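Local coordinates for protein putative alpha-galactosidase (PDB 4NZJ) that probably hydrolyses terminal, non-reducing alpha-D-galactose residues from alpha-galactosides, as a family 27 glycoside hydrolase with a (beta/alpha)8 catalytic barrel, at residues A[100-105]-A[379-384]; A[346-351]-A[356-361]; A[129-134]-A[370-375]. All coordinates share one frame; numbering follows the deposited sequence.

All three contacts lie in the catalytic barrel. Contacts 1 and 2 are buried and meet at the barrel seam, where the parallel strands 102-105 and 358-360, first and eighth of the barrel, lie side by side. Contact 1 sets helix 378-384 against the start of the first strand, through apolar groups and a face of an amide; contact 2 turns helix 341-353 into the eighth strand, with a backbone hydrogen bond beside a tryptophan. Contact 3 lies farther out and is only partly buried: a leucine of helix 369-375 packs on a loop that an Asx turn of its own braces. Phe348 of contact 2 also touches the helices of contacts 1 and 3.

Contact 1 (A[100-105]-A[379-384]); sequences PPMGWN and DLIAIN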
loop_
_atom_site.group_PDB
_atom_site.type_symbol
_atom_site.label_atom_id
_atom_site.label_comp_id
_atom_site.label_asym_id
_atom_site.label_seq_id
_atom_site.Cartn_x
_atom_site.Cartn_y
_atom_site.Cartn_z
ATOM N N PRO A 100 5.957 -0.573 1.229
ATOM C CA PRO A 100 4.649 -1.169 0.951
ATOM C C PRO A 100 3.910 -0.475 -0.195
ATOM O O PRO A 100 4.061 0.740 -0.378
ATOM C CB PRO A 100 3.886 -0.978 2.269
ATOM C CG PRO A 100 4.955 -0.898 3.301
ATOM C CD PRO A 100 6.107 -0.198 2.644
ATOM N N PRO A 101 3.116 -1.236 -0.962
ATOM C CA PRO A 101 2.369 -0.613 -2.059
ATOM C C PRO A 101 1.224 0.254 -1.546
ATOM O O PRO A 101 0.581 -0.086 -0.555
ATOM C CB PRO A 101 1.830 -1.808 -2.839
ATOM C CG PRO A 101 1.707 -2.885 -1.825
ATOM C CD PRO A 101 2.783 -2.662 -0.805
HETATM N N MSE A 102 0.977 1.365 -2.228
HETATM C CA MSE A 102 -0.114 2.265 -1.901
HETATM C C MSE A 102 -0.956 2.461 -3.133
HETATM O O MSE A 102 -0.428 2.575 -4.241
HETATM C CB MSE A 102 0.444 3.615 -1.462
HETATM C CG MSE A 102 1.395 3.510 -0.273
HETATM SE SE MSE A 102 2.147 5.270 0.173
HETATM C CE MSE A 102 0.463 6.271 0.343
ATOM N N GLY A 103 -2.269 2.526 -2.956
ATOM C CA GLY A 103 -3.159 2.678 -4.100
ATOM C C GLY A 103 -4.612 2.429 -3.779
ATOM O O GLY A 103 -5.085 2.737 -2.680
ATOM N N TRP A 104 -5.310 1.860 -4.754
ATOM C CA TRP A 104 -6.761 1.706 -4.721
ATOM C C TRP A 104 -7.157 0.412 -5.419
ATOM O O TRP A 104 -6.554 0.032 -6.422
ATOM C CB TRP A 104 -7.401 2.897 -5.428
ATOM C CG TRP A 104 -8.877 2.837 -5.651
ATOM C CD1 TRP A 104 -9.850 3.183 -4.765
ATOM C CD2 TRP A 104 -9.551 2.441 -6.857
ATOM N NE1 TRP A 104 -11.089 3.020 -5.333
ATOM C CE2 TRP A 104 -10.935 2.569 -6.619
ATOM C CE3 TRP A 104 -9.119 1.995 -8.112
ATOM C CZ2 TRP A 104 -11.897 2.279 -7.599
ATOM C CZ3 TRP A 104 -10.077 1.692 -9.084
ATOM C CH2 TRP A 104 -11.448 1.843 -8.822
ATOM N N ASN A 105 -8.156 -0.261 -4.858
ATOM C CA ASN A 105 -8.740 -1.459 -5.455
ATOM C C ASN A 105 -10.197 -1.177 -5.793
ATOM O O ASN A 105 -10.919 -0.555 -5.006
ATOM C CB ASN A 105 -8.622 -2.643 -4.504
ATOM C CG ASN A 105 -9.307 -3.894 -5.032
ATOM O OD1 ASN A 105 -10.531 -4.011 -4.968
ATOM N ND2 ASN A 105 -8.520 -4.836 -5.553
ATOM N N ASP A 379 2.984 12.228 7.946
ATOM C CA ASP A 379 3.834 11.595 8.954
ATOM C C ASP A 379 3.559 10.103 9.055
ATOM O O ASP A 379 4.489 9.302 9.161
ATOM C CB ASP A 379 3.621 12.236 10.326
ATOM C CG ASP A 379 4.256 13.608 10.445
ATOM O OD1 ASP A 379 5.081 13.976 9.590
ATOM O OD2 ASP A 379 3.930 14.319 11.413
ATOM N N LEU A 380 2.287 9.722 9.038
ATOM C CA LEU A 380 1.924 8.307 9.119
ATOM C C LEU A 380 2.361 7.550 7.868
ATOM O O LEU A 380 2.882 6.448 7.957
ATOM C CB LEU A 380 0.428 8.129 9.357
ATOM C CG LEU A 380 -0.057 8.528 10.751
ATOM C CD1 LEU A 380 -1.571 8.444 10.824
ATOM C CD2 LEU A 380 0.578 7.648 11.815
ATOM N N ILE A 381 2.169 8.155 6.702
ATOM C CA ILE A 381 2.635 7.542 5.464
ATOM C C ILE A 381 4.161 7.408 5.458
ATOM O O ILE A 381 4.699 6.379 5.032
ATOM C CB ILE A 381 2.127 8.310 4.236
ATOM C CG1 ILE A 381 0.605 8.151 4.143
ATOM C CG2 ILE A 381 2.807 7.814 2.967
ATOM C CD1 ILE A 381 -0.055 9.122 3.195
ATOM N N ALA A 382 4.865 8.431 5.944
ATOM C CA ALA A 382 6.323 8.368 6.016
ATOM C C ALA A 382 6.782 7.193 6.891
ATOM O O ALA A 382 7.760 6.524 6.574
ATOM C CB ALA A 382 6.895 9.677 6.535
ATOM N N ILE A 383 6.060 6.943 7.975
ATOM C CA ILE A 383 6.316 5.775 8.812
ATOM C C ILE A 383 6.067 4.473 8.034
ATOM O O ILE A 383 6.928 3.591 8.022
ATOM C CB ILE A 383 5.488 5.828 10.113
ATOM C CG1 ILE A 383 6.056 6.920 11.028
ATOM C CG2 ILE A 383 5.486 4.476 10.813
ATOM C CD1 ILE A 383 5.160 7.290 12.189
ATOM N N ASN A 384 4.914 4.365 7.374
ATOM C CA ASN A 384 4.610 3.189 6.528
ATOM C C ASN A 384 5.693 2.912 5.492
ATOM O O ASN A 384 6.061 1.760 5.238
ATOM C CB ASN A 384 3.285 3.379 5.797
ATOM C CG ASN A 384 2.921 2.187 4.917
ATOM O OD1 ASN A 384 3.138 2.211 3.704
ATOM N ND2 ASN A 384 2.367 1.141 5.524
#
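The ring of Pro100 leans obliquely over one face of the Asn384 carboxamide, and the CD1 methyl of Leu358 lies over the opposite face. The proline comes in along the side between the two amide heteroatoms, with its CB 3.6 Å from Asn384 OD1 and its CG about 4.0 Å from Asn384 ND2. At the nitrogen end of the amide, ND2 donates to Ser356 O and more weakly to Trp351 O, so the flat group is held by polar partners at its rim while carbon packs against both sides. Asn384 reaches this spot because CG is anti to its backbone N (chi1 -180°), which carries the amide from the last turn of the helix toward the strand. The same proline ring also rests on the helix backbone: Pro100 CD comes within 3.3 Å of Asn384 O. Trp315 packs on Pro100 too.

Strand 102-105 is the first strand of the TIM barrel, and helix 378-384 follows the eighth, so the contact brings the two ends of the catalytic domain together. It gathers at the N-terminal end of the strand, whereas the active sites of such barrels lie at the C-terminal ends, the direction in which Trp104 and Asn105 continue.

One turn back along the helix the chemistry is purely apolar. Met102, present as selenomethionine, runs out extended and then bends at its last torsion (chi3 53°), presenting both selenium and methyl to Ile381. Met102 SE is 3.8 Å from Ile381 CG2, and Met102 CE sits equally near that branch methyl. The isoleucine's other arm is a little farther off, Ile381 CD1 being 4.1 Å from Met102 CE. Phe348 of helix 341-353 packs against Ile381 as well, and Leu358 and Tyr136 touch Met102.

Contact 2 (A[346-351]-A[356-361]); sequences SHFSLW and SPLLSG
The last helix-to-strand turn of the TIM barrel is built here: helix 341-353 ends, the chain reverses, and strand 358-360 enters the barrel as its eighth strand beside the first. The turn is tied by Ser356, whose backbone N donates to Trp351 O at 3.0 Å. That bond is nearly straight, with an N-H...O angle of 160°, and the nitrogen approaches almost end-on to the carbonyl. Ser356 OG lies 3.3 Å from the same Trp351 O, a weak and unsettled interaction; its first torsion of -57° sets the hydroxyl beside the serine's own backbone N, so both groups face one oxygen.

The indole of Trp351 lies beside the turn, its CD1 side against Ser356 and Pro357. Ser356 OG lies over one of its faces, and Ser356 CB is 3.8 Å from Trp351 CD1. The opposite face is taken by His347, one helical turn earlier, which stands on its edge with CE1 3.3 Å above the centre of the indole. His347 NE2 is hydrogen-bonded to Val322 N and Trp351 NE1 to Asp319 O, so both rings of this pair are also held by the loop following strand 315-317. Ile299 and Leu300 of helix 296-303 also pack on the tryptophan.

Leu358, the first residue of the strand, turns its two methyls to different residues of the helix. CD2 meets the root of the tryptophan side chain, with Leu358 CD2 3.9 Å from Trp351 CB, while CD1 approaches Phe348 CZ obliquely at 4.3 Å. Phe348 in turn leans on Leu380 and Ile381 of helix 378-384. At the edge of the indole, near its plane, the carbonyl oxygen of Pro357 comes to 3.7 Å from Trp351 CD1.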
loop_
_atom_site.group_PDB
_atom_site.type_symbol
_atom_site.label_atom_id
_atom_site.label_comp_id
_atom_site.label_asym_id
_atom_site.label_seq_id
_atom_site.Cartn_x
_atom_site.Cartn_y
_atom_site.Cartn_z
ATOM N N SER A 346 -7.533 5.324 13.487
ATOM C CA SER A 346 -6.690 4.308 14.126
ATOM C C SER A 346 -6.378 3.149 13.174
ATOM O O SER A 346 -5.267 2.632 13.152
ATOM C CB SER A 346 -7.360 3.789 15.396
ATOM O OG SER A 346 -7.442 4.827 16.349
ATOM N N HIS A 347 -7.377 2.741 12.406
ATOM C CA HIS A 347 -7.229 1.737 11.351
ATOM C C HIS A 347 -6.118 2.144 10.379
ATOM O O HIS A 347 -5.207 1.369 10.110
ATOM C CB HIS A 347 -8.595 1.563 10.679
ATOM C CG HIS A 347 -8.586 0.868 9.353
ATOM N ND1 HIS A 347 -7.930 -0.322 9.119
ATOM C CD2 HIS A 347 -9.235 1.167 8.203
ATOM C CE1 HIS A 347 -8.139 -0.701 7.872
ATOM N NE2 HIS A 347 -8.938 0.178 7.301
ATOM N N PHE A 348 -6.151 3.388 9.907
ATOM C CA PHE A 348 -5.096 3.870 9.022
ATOM C C PHE A 348 -3.726 3.892 9.724
ATOM O O PHE A 348 -2.724 3.428 9.168
ATOM C CB PHE A 348 -5.443 5.255 8.467
ATOM C CG PHE A 348 -4.479 5.738 7.424
ATOM C CD1 PHE A 348 -4.514 5.222 6.136
ATOM C CD2 PHE A 348 -3.506 6.679 7.737
ATOM C CE1 PHE A 348 -3.613 5.648 5.173
ATOM C CE2 PHE A 348 -2.614 7.118 6.772
ATOM C CZ PHE A 348 -2.663 6.598 5.495
ATOM N N SER A 349 -3.701 4.426 10.944
ATOM C CA SER A 349 -2.471 4.542 11.739
ATOM C C SER A 349 -1.783 3.203 11.939
ATOM O O SER A 349 -0.566 3.101 11.817
ATOM C CB SER A 349 -2.772 5.160 13.103
ATOM O OG SER A 349 -3.352 6.439 12.949
ATOM N N LEU A 350 -2.564 2.173 12.248
ATOM C CA LEU A 350 -1.993 0.863 12.529
ATOM C C LEU A 350 -1.555 0.151 11.251
ATOM O O LEU A 350 -0.531 -0.515 11.242
ATOM C CB LEU A 350 -2.969 0.025 13.360
ATOM C CG LEU A 350 -3.107 0.561 14.802
ATOM C CD1 LEU A 350 -4.287 -0.076 15.519
ATOM C CD2 LEU A 350 -1.813 0.368 15.594
ATOM N N TRP A 351 -2.312 0.306 10.167
ATOM C CA TRP A 351 -1.854 -0.178 8.855
ATOM C C TRP A 351 -0.505 0.484 8.506
ATOM O O TRP A 351 0.396 -0.158 7.961
ATOM C CB TRP A 351 -2.899 0.114 7.773
ATOM C CG TRP A 351 -3.875 -1.013 7.458
ATOM C CD1 TRP A 351 -4.149 -1.508 6.220
ATOM C CD2 TRP A 351 -4.695 -1.761 8.377
ATOM N NE1 TRP A 351 -5.095 -2.496 6.296
ATOM C CE2 TRP A 351 -5.441 -2.685 7.607
ATOM C CE3 TRP A 351 -4.879 -1.742 9.768
ATOM C CZ2 TRP A 351 -6.345 -3.592 8.182
ATOM C CZ3 TRP A 351 -5.788 -2.639 10.337
ATOM C CH2 TRP A 351 -6.504 -3.553 9.542
ATOM N N SER A 356 1.875 -2.145 6.280
ATOM C CA SER A 356 0.856 -2.795 5.472
ATOM C C SER A 356 0.736 -2.116 4.122
ATOM O O SER A 356 0.972 -0.912 4.010
ATOM C CB SER A 356 -0.499 -2.713 6.168
ATOM O OG SER A 356 -0.453 -3.286 7.455
ATOM N N PRO A 357 0.341 -2.873 3.090
ATOM C CA PRO A 357 -0.168 -2.220 1.891
ATOM C C PRO A 357 -1.234 -1.206 2.295
ATOM O O PRO A 357 -2.014 -1.470 3.224
ATOM C CB PRO A 357 -0.787 -3.376 1.105
ATOM C CG PRO A 357 -0.011 -4.569 1.534
ATOM C CD PRO A 357 0.289 -4.340 2.988
ATOM N N LEU A 358 -1.235 -0.043 1.646
ATOM C CA LEU A 358 -2.246 0.984 1.886
ATOM C C LEU A 358 -3.106 1.093 0.634
ATOM O O LEU A 358 -2.904 1.978 -0.200
ATOM C CB LEU A 358 -1.606 2.335 2.222
ATOM C CG LEU A 358 -0.654 2.349 3.415
ATOM C CD1 LEU A 358 -0.021 3.721 3.606
ATOM C CD2 LEU A 358 -1.375 1.919 4.679
ATOM N N LEU A 359 -4.048 0.161 0.501
ATOM C CA LEU A 359 -4.899 0.076 -0.678
ATOM C C LEU A 359 -6.315 0.441 -0.266
ATOM O O LEU A 359 -6.975 -0.309 0.456
ATOM C CB LEU A 359 -4.855 -1.335 -1.277
ATOM C CG LEU A 359 -3.479 -1.807 -1.770
ATOM C CD1 LEU A 359 -3.524 -3.257 -2.232
ATOM C CD2 LEU A 359 -2.975 -0.926 -2.897
ATOM N N SER A 360 -6.776 1.607 -0.700
ATOM C CA SER A 360 -8.117 2.056 -0.365
ATOM C C SER A 360 -9.166 1.281 -1.141
ATOM O O SER A 360 -9.013 1.047 -2.338
ATOM C CB SER A 360 -8.290 3.542 -0.654
ATOM O OG SER A 360 -9.622 3.940 -0.374
ATOM N N GLY A 361 -10.227 0.888 -0.443
ATOM C CA GLY A 361 -11.399 0.293 -1.065
ATOM C C GLY A 361 -12.560 1.261 -1.188
ATOM O O GLY A 361 -13.632 0.880 -1.617
#

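Contact 3 (A[129-134]-A[370-375]); sequences NGMRDL and STLKIL
Leu372 packs by van der Waals contact on Asn129, their side chains crossing at about a right angle. The forked end of the leucine straddles the root of the asparagine, with Leu372 CD1 and CD2 each 4.1 Å from Asn129 CB. CD2 also reaches the carbon of the amide, Leu372 CD2 to Asn129 CG measuring 4.0 Å, and lies 3.8 Å from the backbone Asn129 O. Met131, a selenomethionine, adds a looser, apolar touch from its middle, where CG is 4.3 Å from Leu372 CD2.

The polar bonds run within the loop or to parts of the chain other than helix 369-375. Asn129 OD1 accepts from Met131 N at 2.9 Å, closing an Asx turn, and the bond is fairly straight at 161° with the donor tilted 20° from the plane of the amide. A first torsion of 71° folds the Asn129 side chain back toward the following peptide, which brings OD1 to that N-H. The other end of the amide, ND2, makes a weak hydrogen bond to Val364 O. Gly130, with its positive phi of 104°, is where the chain leaves helix 116-128.

The loop of 129-134 joins helix 116-128 to strand 138-140, and helix 369-375 lies beside it. Tyr136, just before that strand, packs on Met131 and bonds through its hydroxyl to Leu375 O. On its other flank the loop meets the N-terminal Ig-like domain by a salt bridge from Asp133 to Arg39, while Ile374 and Leu375 of helix 369-375 pack on Phe348 of helix 341-353.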
loop_
_atom_site.group_PDB
_atom_site.type_symbol
_atom_site.label_atom_id
_atom_site.label_comp_id
_atom_site.label_asym_id
_atom_site.label_seq_id
_atom_site.Cartn_x
_atom_site.Cartn_y
_atom_site.Cartn_z
ATOM N N ASN A 129 -7.162 15.004 -5.850
ATOM C CA ASN A 129 -7.505 14.958 -4.422
ATOM C C ASN A 129 -6.299 14.892 -3.484
ATOM O O ASN A 129 -6.469 14.941 -2.273
ATOM C CB ASN A 129 -8.525 13.849 -4.098
ATOM C CG ASN A 129 -7.957 12.442 -4.189
ATOM O OD1 ASN A 129 -6.748 12.224 -4.277
ATOM N ND2 ASN A 129 -8.854 11.462 -4.164
ATOM N N GLY A 130 -5.099 14.786 -4.049
ATOM C CA GLY A 130 -3.878 14.738 -3.260
ATOM C C GLY A 130 -3.253 13.365 -3.123
ATOM O O GLY A 130 -2.086 13.264 -2.728
HETATM N N MSE A 131 -3.994 12.304 -3.445
HETATM C CA MSE A 131 -3.498 10.946 -3.190
HETATM C C MSE A 131 -2.240 10.640 -3.973
HETATM O O MSE A 131 -1.291 10.067 -3.431
HETATM C CB MSE A 131 -4.585 9.892 -3.434
HETATM C CG MSE A 131 -5.617 9.954 -2.317
HETATM SE SE MSE A 131 -7.074 8.665 -2.612
HETATM C CE MSE A 131 -6.067 7.001 -2.370
ATOM N N ARG A 132 -2.199 11.011 -5.244
ATOM C CA ARG A 132 -0.991 10.761 -6.034
ATOM C C ARG A 132 0.231 11.444 -5.414
ATOM O O ARG A 132 1.322 10.872 -5.381
ATOM C CB ARG A 132 -1.169 11.189 -7.488
ATOM C CG ARG A 132 -0.011 10.750 -8.375
ATOM C CD ARG A 132 -0.146 11.201 -9.822
ATOM N NE ARG A 132 -0.079 12.651 -9.956
ATOM C CZ ARG A 132 0.098 13.297 -11.108
ATOM N NH1 ARG A 132 0.229 12.630 -12.250
ATOM N NH2 ARG A 132 0.147 14.622 -11.118
ATOM N N ASP A 133 0.045 12.645 -4.874
ATOM C CA ASP A 133 1.169 13.377 -4.282
ATOM C C ASP A 133 1.594 12.899 -2.902
ATOM O O ASP A 133 2.619 13.347 -2.389
ATOM C CB ASP A 133 0.891 14.872 -4.305
ATOM C CG ASP A 133 1.014 15.421 -5.689
ATOM O OD1 ASP A 133 2.137 15.358 -6.222
ATOM O OD2 ASP A 133 -0.005 15.853 -6.265
ATOM N N LEU A 134 0.824 11.983 -2.317
ATOM C CA LEU A 134 1.226 11.332 -1.073
ATOM C C LEU A 134 1.720 9.902 -1.291
ATOM O O LEU A 134 2.008 9.200 -0.323
ATOM C CB LEU A 134 0.091 11.374 -0.032
ATOM C CG LEU A 134 0.100 12.577 0.917
ATOM C CD1 LEU A 134 1.346 12.609 1.795
ATOM C CD2 LEU A 134 -0.043 13.873 0.142
ATOM N N SER A 370 -12.659 15.019 5.717
ATOM C CA SER A 370 -12.251 14.257 6.895
ATOM C C SER A 370 -11.605 12.925 6.518
ATOM O O SER A 370 -10.663 12.482 7.178
ATOM C CB SER A 370 -13.435 14.033 7.842
ATOM O OG SER A 370 -13.801 15.241 8.486
ATOM N N THR A 371 -12.100 12.298 5.449
ATOM C CA THR A 371 -11.540 11.049 4.953
ATOM C C THR A 371 -10.156 11.287 4.344
ATOM O O THR A 371 -9.224 10.541 4.604
ATOM C CB THR A 371 -12.492 10.387 3.933
ATOM O OG1 THR A 371 -13.729 10.081 4.591
ATOM C CG2 THR A 371 -11.901 9.128 3.344
ATOM N N LEU A 372 -10.028 12.341 3.544
ATOM C CA LEU A 372 -8.739 12.676 2.947
ATOM C C LEU A 372 -7.719 13.115 4.006
ATOM O O LEU A 372 -6.531 12.854 3.853
ATOM C CB LEU A 372 -8.904 13.735 1.853
ATOM C CG LEU A 372 -9.475 13.129 0.564
ATOM C CD1 LEU A 372 -10.136 14.185 -0.293
ATOM C CD2 LEU A 372 -8.407 12.398 -0.233
ATOM N N LYS A 373 -8.182 13.730 5.092
ATOM C CA LYS A 373 -7.277 14.120 6.173
ATOM C C LYS A 373 -6.567 12.893 6.739
ATOM O O LYS A 373 -5.389 12.953 7.097
ATOM C CB LYS A 373 -8.031 14.871 7.285
ATOM C CG LYS A 373 -7.150 15.348 8.435
ATOM C CD LYS A 373 -7.967 16.072 9.498
ATOM N N ILE A 374 -7.286 11.777 6.808
ATOM C CA ILE A 374 -6.709 10.528 7.273
ATOM C C ILE A 374 -5.774 9.943 6.213
ATOM O O ILE A 374 -4.600 9.688 6.484
ATOM C CB ILE A 374 -7.799 9.499 7.640
ATOM C CG1 ILE A 374 -8.630 10.013 8.822
ATOM C CG2 ILE A 374 -7.166 8.149 7.946
ATOM C CD1 ILE A 374 -9.919 9.248 9.053
ATOM N N LEU A 375 -6.290 9.739 5.002
ATOM C CA LEU A 375 -5.538 9.039 3.956
ATOM C C LEU A 375 -4.288 9.782 3.473
ATOM O O LEU A 375 -3.379 9.164 2.917
ATOM C CB LEU A 375 -6.451 8.740 2.766
ATOM C CG LEU A 375 -7.592 7.763 3.030
ATOM C CD1 LEU A 375 -8.475 7.683 1.801
ATOM C CD2 LEU A 375 -7.051 6.387 3.383
#